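Local coordinates for protein omega transaminase (Pseudomonas sp., PDB 5LHA) that probably transfers amino groups between amines and keto compounds as a fold type I, pyridoxal phosphate-dependent omega transaminase, here holding its cofactor in the aminated pyridoxamine form, at residues Gly156-His161 with Thr165-Asn170. Numbering follows the deposited sequence.
Sequences GYHGVH and TSVGGN. With PMP (4'-deoxy-4'-aminopyridoxal-5'-phosphate), chain E.
The H158 imidazole turns one edge to 165-170: the carbonyl O of V167 lies near the ring plane, 3.6 Å from H158 CD2, and V167 CG2 meets the same carbon at 3.9 Å, the two side chains crossing at about a right angle. On the other side of CG, ND1 is hydrogen-bonded to D264, whereas the buried NE2 finds no partner. The Y157 ring carries G159 N over the centre of one face, and at its edge lie water 1 and the PMP atoms O3 and C4A. With Y157 CG anti to the backbone N (chi1 178°), its CE2 comes within 3.3 Å of PMP C4A.

Backbone bonds join the two segments at both ends. G156 O accepts a nearly straight bond from G169 N (2.8 Å, 171° at the hydrogen) and another from water 1, which in turn accepts from N170 ND2. At the other end H161, the N-cap of helix 162-166, offers its carbonyl O to two donors of T165, N and OG1, each at 2.6 Å; the hydroxyl approaches from above the carbonyl plane. A valine here would probably cost H161 O the hydroxyl, one of its two donors from T165, and remove the weak bond from K133 of the second subunit.

The H161 ring, its NE2 bonded to D126, stacks on H161 of the second subunit. Thus the loop after strand 149-153, which lines the cofactor pocket with Y157, H158 and G159, is tied to helix 162-166 and the turn following it, while helix 124-141 packs against H158 and H161.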
loop_
_atom_site.group_PDB
_atom_site.type_symbol
_atom_site.label_atom_id
_atom_site.label_comp_id
_atom_site.label_asym_id
_atom_site.label_seq_id
_atom_site.Cartn_x
_atom_site.Cartn_y
_atom_site.Cartn_z
ATOM N N GLY A 156 6.315 -20.582 4.193
ATOM C CA GLY A 156 5.231 -20.956 3.310
ATOM C C GLY A 156 5.515 -20.484 1.894
ATOM O O GLY A 156 6.111 -19.430 1.674
ATOM N N TYR A 157 5.113 -21.294 0.922
ATOM C CA TYR A 157 5.312 -20.947 -0.476
ATOM C C TYR A 157 4.003 -21.111 -1.227
ATOM O O TYR A 157 3.405 -22.187 -1.204
ATOM C CB TYR A 157 6.419 -21.790 -1.107
ATOM C CG TYR A 157 6.605 -21.476 -2.560
ATOM C CD1 TYR A 157 7.207 -20.290 -2.965
ATOM C CD2 TYR A 157 6.210 -22.371 -3.529
ATOM C CE1 TYR A 157 7.378 -20.005 -4.306
ATOM C CE2 TYR A 157 6.387 -22.097 -4.859
ATOM C CZ TYR A 157 6.963 -20.926 -5.247
ATOM O OH TYR A 157 7.117 -20.664 -6.580
ATOM N N HIS A 158 3.599 -20.054 -1.938
ATOM C CA HIS A 158 2.292 -20.004 -2.575
ATOM C C HIS A 158 2.382 -19.437 -3.993
ATOM O O HIS A 158 1.431 -18.820 -4.483
ATOM C CB HIS A 158 1.328 -19.167 -1.726
ATOM C CG HIS A 158 1.301 -19.569 -0.285
ATOM N ND1 HIS A 158 0.729 -20.746 0.146
ATOM C CD2 HIS A 158 1.824 -18.979 0.815
ATOM C CE1 HIS A 158 0.879 -20.852 1.454
ATOM N NE2 HIS A 158 1.544 -19.793 1.883
ATOM N N GLY A 159 3.499 -19.670 -4.677
ATOM C CA GLY A 159 3.652 -19.210 -6.045
ATOM C C GLY A 159 4.247 -17.820 -6.171
ATOM O O GLY A 159 4.634 -17.176 -5.191
ATOM N N VAL A 160 4.273 -17.327 -7.416
ATOM C CA VAL A 160 5.057 -16.136 -7.743
ATOM C C VAL A 160 4.274 -15.088 -8.530
ATOM O O VAL A 160 4.870 -14.144 -9.060
ATOM C CB VAL A 160 6.330 -16.511 -8.525
ATOM C CG1 VAL A 160 7.227 -17.407 -7.699
ATOM C CG2 VAL A 160 5.965 -17.183 -9.830
ATOM N N HIS A 161 2.950 -15.213 -8.595
ATOM C CA HIS A 161 2.164 -14.040 -8.941
ATOM C C HIS A 161 2.248 -13.072 -7.763
ATOM O O HIS A 161 2.614 -13.459 -6.650
ATOM C CB HIS A 161 0.714 -14.419 -9.260
ATOM C CG HIS A 161 0.563 -15.362 -10.420
ATOM N ND1 HIS A 161 1.423 -15.384 -11.495
ATOM C CD2 HIS A 161 -0.351 -16.334 -10.658
ATOM C CE1 HIS A 161 1.042 -16.317 -12.350
ATOM N NE2 HIS A 161 -0.028 -16.915 -11.861
ATOM N N THR A 165 3.116 -14.054 -4.158
ATOM C CA THR A 165 4.429 -13.623 -3.680
ATOM C C THR A 165 4.304 -12.844 -2.374
ATOM O O THR A 165 5.157 -12.965 -1.488
ATOM C CB THR A 165 5.154 -12.779 -4.737
ATOM O OG1 THR A 165 5.101 -13.425 -6.015
ATOM C CG2 THR A 165 6.614 -12.593 -4.360
ATOM N N SER A 166 3.254 -12.024 -2.247
ATOM C CA SER A 166 3.106 -11.186 -1.060
ATOM C C SER A 166 2.904 -12.007 0.208
ATOM O O SER A 166 3.306 -11.573 1.292
ATOM C CB SER A 166 1.954 -10.209 -1.258
ATOM O OG SER A 166 2.129 -9.516 -2.480
ATOM N N VAL A 167 2.290 -13.189 0.103
ATOM C CA VAL A 167 2.036 -14.015 1.280
ATOM C C VAL A 167 3.078 -15.106 1.472
ATOM O O VAL A 167 2.955 -15.907 2.409
ATOM C CB VAL A 167 0.617 -14.623 1.238
ATOM C CG1 VAL A 167 -0.425 -13.525 1.340
ATOM C CG2 VAL A 167 0.414 -15.435 -0.042
ATOM N N GLY A 168 4.116 -15.145 0.639
ATOM C CA GLY A 168 5.156 -16.149 0.809
ATOM C C GLY A 168 6.033 -15.836 2.011
ATOM O O GLY A 168 6.355 -14.683 2.287
ATOM N N GLY A 169 6.449 -16.883 2.712
ATOM C CA GLY A 169 7.195 -16.745 3.945
ATOM C C GLY A 169 8.694 -16.909 3.826
ATOM O O GLY A 169 9.365 -17.036 4.858
ATOM N N ASN A 170 9.242 -16.908 2.609
ATOM C CA ASN A 170 10.680 -17.010 2.367
ATOM C C ASN A 170 11.127 -15.750 1.647
ATOM O O ASN A 170 10.600 -15.431 0.575
ATOM C CB ASN A 170 11.031 -18.230 1.512
ATOM C CG ASN A 170 10.561 -19.535 2.115
ATOM O OD1 ASN A 170 11.121 -20.016 3.099
ATOM N ND2 ASN A 170 9.532 -20.123 1.520
HETATM N N1 PMP E . 1.906 -23.304 -3.804
HETATM C C2 PMP E . 2.603 -24.477 -3.562
HETATM C C2A PMP E . 2.501 -25.182 -2.236
HETATM C C3 PMP E . 3.670 -24.785 -4.394
HETATM O O3 PMP E . 4.607 -25.705 -4.007
HETATM C C4 PMP E . 3.792 -24.145 -5.626
HETATM C C4A PMP E . 4.910 -24.541 -6.566
HETATM N N4A PMP E . 5.817 -25.463 -5.916
HETATM C C5 PMP E . 2.892 -23.138 -5.983
HETATM C C6 PMP E . 1.944 -22.724 -5.048
HETATM C C5A PMP E . 2.964 -22.518 -7.370
HETATM O O4P PMP E . 2.752 -23.502 -8.371
HETATM P P PMP E . 3.077 -23.239 -9.933
HETATM O O1P PMP E . 4.561 -23.491 -10.121
HETATM O O2P PMP E . 2.290 -24.237 -10.758
HETATM O O3P PMP E . 2.755 -21.822 -10.363
HETATM O O HOH W 1 8.239 -18.171 0.072
#